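Long-range contacts in lipolytic enzyme, G-D-S-L family (PDB 7BR2), which metabolizes the drug diltiazem in the gut as a serine esterase of the SGNH (GDSL) hydrolase family: residues A[69-74]-A[374-379]; A[231-236]-A[245-251]; A[368-373]-A[407-411]. One frame throughout, in Å; residues are numbered along the deposited sequence.

Contact 1 (A[69-74]-A[374-379])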
loop_
_atom_site.group_PDB
_atom_site.type_symbol
_atom_site.label_atom_id
_atom_site.label_comp_id
_atom_site.label_asym_id
_atom_site.label_seq_id
_atom_site.Cartn_x
_atom_site.Cartn_y
_atom_site.Cartn_z
ATOM N N LYS A 69 -15.963 -6.301 17.236
ATOM C CA LYS A 69 -15.679 -6.100 18.664
ATOM C C LYS A 69 -14.829 -4.858 18.906
ATOM O O LYS A 69 -14.990 -4.180 19.929
ATOM C CB LYS A 69 -14.918 -7.285 19.275
ATOM C CG LYS A 69 -15.634 -8.567 19.581
ATOM C CD LYS A 69 -14.641 -9.487 20.333
ATOM C CE LYS A 69 -13.250 -9.373 19.721
ATOM N NZ LYS A 69 -12.102 -9.616 20.637
ATOM N N ARG A 70 -13.880 -4.573 18.007
ATOM C CA ARG A 70 -12.902 -3.516 18.283
ATOM C C ARG A 70 -13.169 -2.202 17.548
ATOM O O ARG A 70 -12.334 -1.298 17.617
ATOM C CB ARG A 70 -11.484 -3.996 17.967
ATOM C CG ARG A 70 -11.213 -4.300 16.515
ATOM C CD ARG A 70 -9.750 -4.717 16.348
ATOM N NE ARG A 70 -9.492 -5.434 15.097
ATOM C CZ ARG A 70 -9.012 -4.871 13.994
ATOM N NH1 ARG A 70 -8.731 -3.567 13.979
ATOM N NH2 ARG A 70 -8.799 -5.615 12.910
ATOM N N LEU A 71 -14.294 -2.076 16.836
ATOM C CA LEU A 71 -14.611 -0.797 16.185
ATOM C C LEU A 71 -14.501 0.422 17.123
ATOM O O LEU A 71 -13.878 1.428 16.764
ATOM C CB LEU A 71 -16.014 -0.844 15.578
ATOM C CG LEU A 71 -16.191 -1.644 14.291
ATOM C CD1 LEU A 71 -17.635 -1.536 13.803
ATOM C CD2 LEU A 71 -15.209 -1.186 13.246
ATOM N N ASP A 72 -15.117 0.376 18.311
ATOM C CA ASP A 72 -15.118 1.564 19.172
ATOM C C ASP A 72 -13.705 1.938 19.629
ATOM O O ASP A 72 -13.291 3.102 19.524
ATOM C CB ASP A 72 -16.005 1.359 20.406
ATOM C CG ASP A 72 -17.487 1.501 20.125
ATOM O OD1 ASP A 72 -17.877 2.387 19.341
ATOM O OD2 ASP A 72 -18.276 0.742 20.728
ATOM N N GLY A 73 -12.962 0.963 20.167
ATOM C CA GLY A 73 -11.681 1.224 20.810
ATOM C C GLY A 73 -10.483 1.284 19.884
ATOM O O GLY A 73 -9.410 1.738 20.301
ATOM N N ASP A 74 -10.604 0.777 18.669
ATOM C CA ASP A 74 -9.446 0.664 17.802
ATOM C C ASP A 74 -9.625 1.323 16.440
ATOM O O ASP A 74 -8.629 1.750 15.847
ATOM C CB ASP A 74 -9.095 -0.821 17.619
ATOM C CG ASP A 74 -7.854 -1.028 16.787
ATOM O OD1 ASP A 74 -6.831 -0.392 17.123
ATOM O OD2 ASP A 74 -7.875 -1.878 15.854
ATOM N N PHE A 374 -7.280 -6.330 22.326
ATOM C CA PHE A 374 -8.535 -6.915 21.860
ATOM C C PHE A 374 -8.477 -8.433 21.690
ATOM O O PHE A 374 -9.509 -9.106 21.825
ATOM C CB PHE A 374 -8.958 -6.243 20.551
ATOM C CG PHE A 374 -9.198 -4.781 20.704
ATOM C CD1 PHE A 374 -10.400 -4.309 21.194
ATOM C CD2 PHE A 374 -8.202 -3.863 20.386
ATOM C CE1 PHE A 374 -10.605 -2.942 21.355
ATOM C CE2 PHE A 374 -8.400 -2.503 20.539
ATOM C CZ PHE A 374 -9.602 -2.040 21.029
ATOM N N GLY A 375 -7.305 -8.996 21.429
ATOM C CA GLY A 375 -7.162 -10.428 21.322
ATOM C C GLY A 375 -6.944 -11.145 22.639
ATOM O O GLY A 375 -6.997 -12.377 22.661
ATOM N N PHE A 376 -6.702 -10.421 23.741
ATOM C CA PHE A 376 -6.603 -11.077 25.045
ATOM C C PHE A 376 -7.345 -10.325 26.154
ATOM O O PHE A 376 -8.212 -10.903 26.816
ATOM C CB PHE A 376 -5.142 -11.288 25.451
ATOM C CG PHE A 376 -4.986 -11.827 26.831
ATOM C CD1 PHE A 376 -5.277 -13.157 27.106
ATOM C CD2 PHE A 376 -4.555 -11.012 27.868
ATOM C CE1 PHE A 376 -5.140 -13.665 28.386
ATOM C CE2 PHE A 376 -4.410 -11.517 29.148
ATOM C CZ PHE A 376 -4.705 -12.849 29.408
ATOM N N PHE A 377 -7.023 -9.043 26.370
ATOM C CA PHE A 377 -7.506 -8.363 27.575
ATOM C C PHE A 377 -9.006 -8.100 27.545
ATOM O O PHE A 377 -9.646 -8.138 28.599
ATOM C CB PHE A 377 -6.745 -7.051 27.797
ATOM C CG PHE A 377 -5.388 -7.255 28.371
ATOM C CD1 PHE A 377 -5.246 -7.847 29.617
ATOM C CD2 PHE A 377 -4.250 -6.874 27.678
ATOM C CE1 PHE A 377 -3.995 -8.072 30.159
ATOM C CE2 PHE A 377 -2.986 -7.089 28.221
ATOM C CZ PHE A 377 -2.861 -7.688 29.465
ATOM N N GLN A 378 -9.584 -7.854 26.366
ATOM C CA GLN A 378 -11.020 -7.593 26.281
ATOM C C GLN A 378 -11.835 -8.760 26.827
ATOM O O GLN A 378 -12.820 -8.565 27.546
ATOM C CB GLN A 378 -11.421 -7.312 24.837
ATOM C CG GLN A 378 -12.864 -6.864 24.689
ATOM C CD GLN A 378 -13.215 -6.481 23.259
ATOM O OE1 GLN A 378 -12.680 -7.041 22.308
ATOM N NE2 GLN A 378 -14.111 -5.502 23.106
ATOM N N GLN A 379 -11.450 -9.987 26.490
ATOM C CA GLN A 379 -12.203 -11.136 26.968
ATOM C C GLN A 379 -12.050 -11.325 28.471
ATOM O O GLN A 379 -12.883 -12.004 29.089
ATOM C CB GLN A 379 -11.751 -12.389 26.227
ATOM C CG GLN A 379 -12.139 -12.480 24.724
ATOM C CD GLN A 379 -11.681 -11.279 23.862
ATOM O OE1 GLN A 379 -12.521 -10.517 23.333
ATOM N NE2 GLN A 379 -10.354 -11.070 23.779
#
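The ring of F374 reaches across to the helix 64-75 and takes CB of R70 over one of its faces, 3.6 Å from the ring centroid and 19° off the normal, a CH-pi contact. The far end of the ring runs up against the next turn of backbone: CZ meets the carbonyl carbon of G73 at 3.6 Å, and CE2 meets CB of D74 at 3.4 Å. Because G73 has no side chain, CZ can come down onto the backbone there.

Polar contacts gather on K69. Its chain bends at chi3 (-40°), and NZ donates hydrogen bonds to two glutamine oxygens that lie to one side of it, OE1 of Q378 at 3.1 Å and OE1 of Q379 at 2.9 Å, the latter approached from above its carbonyl plane. Q379 in turn is steadied by its own NE2, which donates to the backbone O of F374 at 2.9 Å.

Within helix 64-75, NH1 of R70 forms a salt bridge with OD2 of D74 at 2.7 Å. D74 extends it to R367 of helix 344-377, while NE of R70 pairs with D62.

The contact thus docks helix 64-75 of the hydrolase domain onto the C-terminal end of the long helix 344-377, while L71 points away towards helix 102-125 and strand 21-26.

Contact 2 (A[231-236]-A[245-251]); sequences VANMEI and KAEGCTI
N233 and E247 face each other as an antiparallel hydrogen-bonded pair, each backbone N donating to the other's O at 2.9 Å. Their side chains lie side by side on the same face of the sheet, pointing the same way, and OE2 of E247 closes to 3.2 Å from CB of N233. The carboxylate stands almost perpendicular to the amide, 88° between planes. The methylenes of K245 also reach the amide, CD lying 4.0 Å from OD1 of N233, and the asparagine packs against both chains. A glycine here would probably open a gap beside K245 and E247 and leave both chains freer to turn. Farther along, CB of E235 abuts CB of K245 at 3.5 Å, the two residues being joined by a second pair of backbone bonds.

These pairs form the beta hairpin of strands 232-237 and 242-247, an edge of a mixed sheet whose next strand, 303-308, bonds to the other side of 232-237. At G248, where phi is +68°, the chain turns into strand 249-257 and folds back beneath the hairpin.

On that underside the bumps are apolar. SG of C249 nestles 4.1 Å from CB of M234. CG of M234 lies between the backbone N and the carbonyl carbon (chi1 69°), which directs the chain towards I251, whose CD1 tip presses on SD of M234 at 3.8 Å, the two chains crossing at about a right angle. CG2 of I251 also touches CG1 of I236. Y265, from strand 260-267, packs against A232, M234 and C249.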
loop_
_atom_site.group_PDB
_atom_site.type_symbol
_atom_site.label_atom_id
_atom_site.label_comp_id
_atom_site.label_asym_id
_atom_site.label_seq_id
_atom_site.Cartn_x
_atom_site.Cartn_y
_atom_site.Cartn_z
ATOM N N VAL A 231 3.965 11.371 -13.666
ATOM C CA VAL A 231 4.688 12.182 -12.694
ATOM C C VAL A 231 4.942 13.567 -13.269
ATOM O O VAL A 231 4.571 14.590 -12.682
ATOM C CB VAL A 231 6.008 11.496 -12.300
ATOM C CG1 VAL A 231 6.769 12.351 -11.307
ATOM C CG2 VAL A 231 5.757 10.084 -11.771
ATOM N N ALA A 232 5.539 13.606 -14.454
ATOM C CA ALA A 232 5.717 14.822 -15.232
ATOM C C ALA A 232 5.991 14.398 -16.667
ATOM O O ALA A 232 6.423 13.274 -16.931
ATOM C CB ALA A 232 6.850 15.697 -14.685
ATOM N N ASN A 233 5.708 15.299 -17.595
ATOM C CA ASN A 233 5.862 15.014 -19.022
ATOM C C ASN A 233 6.432 16.272 -19.664
ATOM O O ASN A 233 5.720 17.265 -19.844
ATOM C CB ASN A 233 4.522 14.611 -19.639
ATOM C CG ASN A 233 4.679 13.844 -20.953
ATOM O OD1 ASN A 233 5.735 13.859 -21.570
ATOM N ND2 ASN A 233 3.606 13.194 -21.391
ATOM N N MET A 234 7.723 16.252 -19.970
ATOM C CA MET A 234 8.367 17.410 -20.567
ATOM C C MET A 234 8.927 17.037 -21.936
ATOM O O MET A 234 9.492 15.950 -22.126
ATOM C CB MET A 234 9.480 17.967 -19.678
ATOM C CG MET A 234 10.678 17.063 -19.588
ATOM S SD MET A 234 11.619 17.316 -18.089
ATOM C CE MET A 234 11.217 15.799 -17.230
ATOM N N GLU A 235 8.756 17.955 -22.882
ATOM C CA GLU A 235 9.275 17.818 -24.233
ATOM C C GLU A 235 9.961 19.119 -24.600
ATOM O O GLU A 235 9.311 20.174 -24.623
ATOM C CB GLU A 235 8.174 17.513 -25.248
ATOM C CG GLU A 235 8.710 17.120 -26.619
ATOM C CD GLU A 235 7.611 16.904 -27.651
ATOM O OE1 GLU A 235 6.503 16.444 -27.291
ATOM O OE2 GLU A 235 7.865 17.206 -28.836
ATOM N N ILE A 236 11.264 19.031 -24.875
ATOM C CA ILE A 236 12.099 20.153 -25.282
ATOM C C ILE A 236 12.567 19.932 -26.716
ATOM O O ILE A 236 13.169 18.896 -27.032
ATOM C CB ILE A 236 13.306 20.331 -24.342
ATOM C CG1 ILE A 236 12.862 20.798 -22.951
ATOM C CG2 ILE A 236 14.345 21.248 -24.972
ATOM C CD1 ILE A 236 12.517 19.691 -21.987
ATOM N N LYS A 245 6.390 20.718 -24.272
ATOM C CA LYS A 245 5.474 20.142 -23.302
ATOM C C LYS A 245 6.062 20.319 -21.910
ATOM O O LYS A 245 7.245 20.040 -21.694
ATOM C CB LYS A 245 5.259 18.652 -23.608
ATOM C CG LYS A 245 3.898 18.083 -23.299
ATOM C CD LYS A 245 3.844 16.628 -23.777
ATOM C CE LYS A 245 2.883 16.436 -24.947
ATOM N NZ LYS A 245 2.695 14.989 -25.274
ATOM N N ALA A 246 5.233 20.782 -20.971
ATOM C CA ALA A 246 5.662 20.958 -19.592
ATOM C C ALA A 246 4.475 20.617 -18.688
ATOM O O ALA A 246 3.887 21.472 -18.023
ATOM C CB ALA A 246 6.180 22.375 -19.346
ATOM N N GLU A 247 4.093 19.341 -18.695
ATOM C CA GLU A 247 2.972 18.846 -17.913
ATOM C C GLU A 247 3.476 18.441 -16.532
ATOM O O GLU A 247 4.427 17.652 -16.412
ATOM C CB GLU A 247 2.313 17.662 -18.626
ATOM C CG GLU A 247 1.632 18.056 -19.928
ATOM C CD GLU A 247 1.238 16.868 -20.796
ATOM O OE1 GLU A 247 0.672 17.096 -21.885
ATOM O OE2 GLU A 247 1.574 15.719 -20.441
ATOM N N GLY A 248 2.845 18.989 -15.497
ATOM C CA GLY A 248 3.261 18.698 -14.144
ATOM C C GLY A 248 4.614 19.254 -13.788
ATOM O O GLY A 248 5.245 18.768 -12.846
ATOM N N CYS A 249 5.087 20.259 -14.517
ATOM C CA CYS A 249 6.388 20.842 -14.227
ATOM C C CYS A 249 6.483 22.220 -14.867
ATOM O O CYS A 249 5.592 22.669 -15.592
ATOM C CB CYS A 249 7.525 19.941 -14.716
ATOM S SG CYS A 249 7.471 19.604 -16.497
ATOM N N THR A 250 7.582 22.896 -14.557
ATOM C CA THR A 250 7.976 24.140 -15.193
ATOM C C THR A 250 9.357 23.923 -15.813
ATOM O O THR A 250 10.278 23.459 -15.128
ATOM C CB THR A 250 7.985 25.289 -14.177
ATOM O OG1 THR A 250 6.650 25.508 -13.684
ATOM C CG2 THR A 250 8.479 26.573 -14.826
ATOM N N ILE A 251 9.482 24.188 -17.122
ATOM C CA ILE A 251 10.763 24.168 -17.830
ATOM C C ILE A 251 11.200 25.607 -18.066
ATOM O O ILE A 251 10.408 26.438 -18.526
ATOM C CB ILE A 251 10.664 23.409 -19.170
ATOM C CG1 ILE A 251 10.191 21.964 -18.980
ATOM C CG2 ILE A 251 12.003 23.452 -19.926
ATOM C CD1 ILE A 251 11.102 21.124 -18.128
HETATM O O HOH W 1 5.760 16.462 -11.433
#

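Contact 3 (A[368-373]-A[407-411])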
loop_
_atom_site.group_PDB
_atom_site.type_symbol
_atom_site.label_atom_id
_atom_site.label_comp_id
_atom_site.label_asym_id
_atom_site.label_seq_id
_atom_site.Cartn_x
_atom_site.Cartn_y
_atom_site.Cartn_z
ATOM N N GLU A 368 0.758 -4.568 17.541
ATOM C CA GLU A 368 0.983 -5.637 18.517
ATOM C C GLU A 368 0.314 -5.295 19.847
ATOM O O GLU A 368 -0.317 -6.151 20.498
ATOM C CB GLU A 368 2.487 -5.864 18.713
ATOM C CG GLU A 368 3.239 -6.330 17.464
ATOM C CD GLU A 368 3.020 -7.804 17.157
ATOM O OE1 GLU A 368 2.669 -8.560 18.081
ATOM O OE2 GLU A 368 3.169 -8.215 15.989
ATOM N N TYR A 369 0.415 -4.034 20.257
ATOM C CA TYR A 369 -0.279 -3.643 21.479
ATOM C C TYR A 369 -1.787 -3.833 21.326
ATOM O O TYR A 369 -2.450 -4.357 22.231
ATOM C CB TYR A 369 0.088 -2.203 21.846
ATOM C CG TYR A 369 -0.859 -1.529 22.813
ATOM C CD1 TYR A 369 -0.770 -1.754 24.192
ATOM C CD2 TYR A 369 -1.826 -0.634 22.352
ATOM C CE1 TYR A 369 -1.640 -1.122 25.084
ATOM C CE2 TYR A 369 -2.693 -0.001 23.227
ATOM C CZ TYR A 369 -2.599 -0.246 24.596
ATOM O OH TYR A 369 -3.464 0.402 25.457
ATOM N N ALA A 370 -2.332 -3.459 20.165
ATOM C CA ALA A 370 -3.763 -3.637 19.918
ATOM C C ALA A 370 -4.169 -5.107 19.983
ATOM O O ALA A 370 -5.270 -5.430 20.446
ATOM C CB ALA A 370 -4.158 -3.033 18.567
ATOM N N TRP A 371 -3.326 -6.013 19.472
ATOM C CA TRP A 371 -3.651 -7.424 19.656
ATOM C C TRP A 371 -3.708 -7.762 21.140
ATOM O O TRP A 371 -4.625 -8.454 21.595
ATOM C CB TRP A 371 -2.664 -8.367 18.968
ATOM C CG TRP A 371 -3.138 -9.788 19.200
ATOM C CD1 TRP A 371 -4.008 -10.499 18.421
ATOM C CD2 TRP A 371 -2.845 -10.633 20.331
ATOM N NE1 TRP A 371 -4.247 -11.726 18.974
ATOM C CE2 TRP A 371 -3.553 -11.835 20.148
ATOM C CE3 TRP A 371 -2.049 -10.489 21.473
ATOM C CZ2 TRP A 371 -3.489 -12.887 21.062
ATOM C CZ3 TRP A 371 -1.991 -11.538 22.383
ATOM C CH2 TRP A 371 -2.705 -12.718 22.169
ATOM N N CYS A 372 -2.736 -7.291 21.922
ATOM C CA CYS A 372 -2.815 -7.572 23.354
ATOM C C CYS A 372 -4.152 -7.114 23.918
ATOM O O CYS A 372 -4.810 -7.842 24.679
ATOM C CB CYS A 372 -1.645 -6.914 24.097
ATOM S SG CYS A 372 -0.079 -7.752 23.740
ATOM N N GLN A 373 -4.625 -5.962 23.456
ATOM C CA GLN A 373 -5.823 -5.394 24.062
ATOM C C GLN A 373 -7.080 -6.140 23.633
ATOM O O GLN A 373 -7.893 -6.524 24.480
ATOM C CB GLN A 373 -5.937 -3.898 23.739
ATOM C CG GLN A 373 -4.993 -3.021 24.582
ATOM C CD GLN A 373 -5.254 -3.108 26.096
ATOM O OE1 GLN A 373 -6.248 -3.680 26.531
ATOM N NE2 GLN A 373 -4.363 -2.513 26.895
ATOM N N ARG A 407 4.401 -11.592 23.350
ATOM C CA ARG A 407 4.196 -10.155 23.403
ATOM C C ARG A 407 4.271 -9.558 24.800
ATOM O O ARG A 407 3.981 -8.369 24.950
ATOM C CB ARG A 407 2.876 -9.770 22.731
ATOM C CG ARG A 407 2.935 -9.872 21.218
ATOM C CD ARG A 407 2.119 -10.973 20.614
ATOM N NE ARG A 407 2.484 -11.106 19.210
ATOM C CZ ARG A 407 3.498 -11.848 18.776
ATOM N NH1 ARG A 407 4.231 -12.534 19.634
ATOM N NH2 ARG A 407 3.774 -11.911 17.482
ATOM N N ARG A 408 4.627 -10.336 25.828
ATOM C CA ARG A 408 4.629 -9.789 27.183
ATOM C C ARG A 408 5.640 -8.652 27.340
ATOM O O ARG A 408 5.379 -7.683 28.060
ATOM C CB ARG A 408 4.896 -10.870 28.229
ATOM C CG ARG A 408 4.962 -10.260 29.634
ATOM C CD ARG A 408 4.848 -11.278 30.756
ATOM N NE ARG A 408 5.719 -12.423 30.546
ATOM C CZ ARG A 408 5.863 -13.408 31.428
ATOM N NH1 ARG A 408 5.182 -13.369 32.569
ATOM N NH2 ARG A 408 6.683 -14.424 31.171
ATOM N N ASP A 409 6.829 -8.783 26.756
ATOM C CA ASP A 409 7.812 -7.706 26.866
ATOM C C ASP A 409 7.288 -6.423 26.205
ATOM O O ASP A 409 7.282 -5.325 26.808
ATOM C CB ASP A 409 9.132 -8.168 26.237
ATOM C CG ASP A 409 10.240 -7.145 26.390
ATOM O OD1 ASP A 409 10.404 -6.628 27.510
ATOM O OD2 ASP A 409 10.951 -6.862 25.401
ATOM N N LEU A 410 6.795 -6.561 24.971
ATOM C CA LEU A 410 6.215 -5.428 24.280
ATOM C C LEU A 410 5.064 -4.845 25.085
ATOM O O LEU A 410 4.948 -3.625 25.195
ATOM C CB LEU A 410 5.755 -5.834 22.875
ATOM C CG LEU A 410 5.147 -4.713 22.006
ATOM C CD1 LEU A 410 5.586 -4.864 20.543
ATOM C CD2 LEU A 410 3.612 -4.642 22.110
ATOM N N TYR A 411 4.205 -5.693 25.664
ATOM C CA TYR A 411 3.079 -5.134 26.407
ATOM C C TYR A 411 3.547 -4.400 27.659
ATOM O O TYR A 411 2.951 -3.387 28.047
ATOM C CB TYR A 411 2.053 -6.205 26.784
ATOM C CG TYR A 411 0.929 -5.592 27.596
ATOM C CD1 TYR A 411 -0.053 -4.833 26.984
ATOM C CD2 TYR A 411 0.880 -5.737 28.984
ATOM C CE1 TYR A 411 -1.070 -4.245 27.722
ATOM C CE2 TYR A 411 -0.142 -5.155 29.736
ATOM C CZ TYR A 411 -1.109 -4.409 29.100
ATOM O OH TYR A 411 -2.121 -3.826 29.830
HETATM O O HOH W 2 -5.110 -3.777 29.613
#
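E368 and R407 form the one salt bridge between the two segments, OE1 standing 2.8 Å from NE. The carboxylate and guanidinium planes are 62° apart, an oblique meeting rather than a flat two-pronged one. Bends at chi2 in both chains (-77° in E368, 111° in R407) bring the charged ends together. Beside the pair, the aliphatic stem of E368 rests on L410: CD1 of L410 lies 3.7 Å from CB of E368, while CD2 reaches the backbone N of Y369.

Deeper in, C372 fits between R407 and Y411. Its SG is 3.7 Å from CB of R407, and its CB touches CD1 of Y411 at 3.9 Å; the sulfur sits obliquely to the tyrosine ring, 5.4 Å from the centroid. Y411 also meets Y369, CE1 to CE1 at 4.1 Å, and takes NE2 of Q373 at its edge, near the ring plane.

A second shell sets these groups in place. R364 holds the other carboxylate oxygen of E368, and W403 makes a cation-pi contact with R407 and an edge-to-face contact with W371. Q373 accepts from the backbone N of F384 through OE1, while a water accepts from its NE2 and also bonds OH of Y411. N386 donates to OH of Y369.

R407 occupies the N-cap position of helix 408-414, and the whole is helix-to-helix packing: the start of that short helix set against the last turns of the long helix 344-377, with a charged pair at one end and a buried aromatic cluster at the other.

In the fold
Contacts 1 and 3 work the same helix, 344-377, near its C-terminal end, and their centres lie 12 Å apart; they touch where the ring of F377 packs on Y411. One fixes that helix to the hydrolase domain and the other to the C-terminal helices, and their segments alternate along the chain. Contact 2 sits on the opposite side of the chain's centre, about 50 Å from both, centre to centre. All three are partly buried, but their chemistry differs: the helical contacts combine aromatic packing with one gripped lysine or one salt bridge, whereas contact 2 is held by regular backbone bonding, with polar chains on one face and apolar ones on the other.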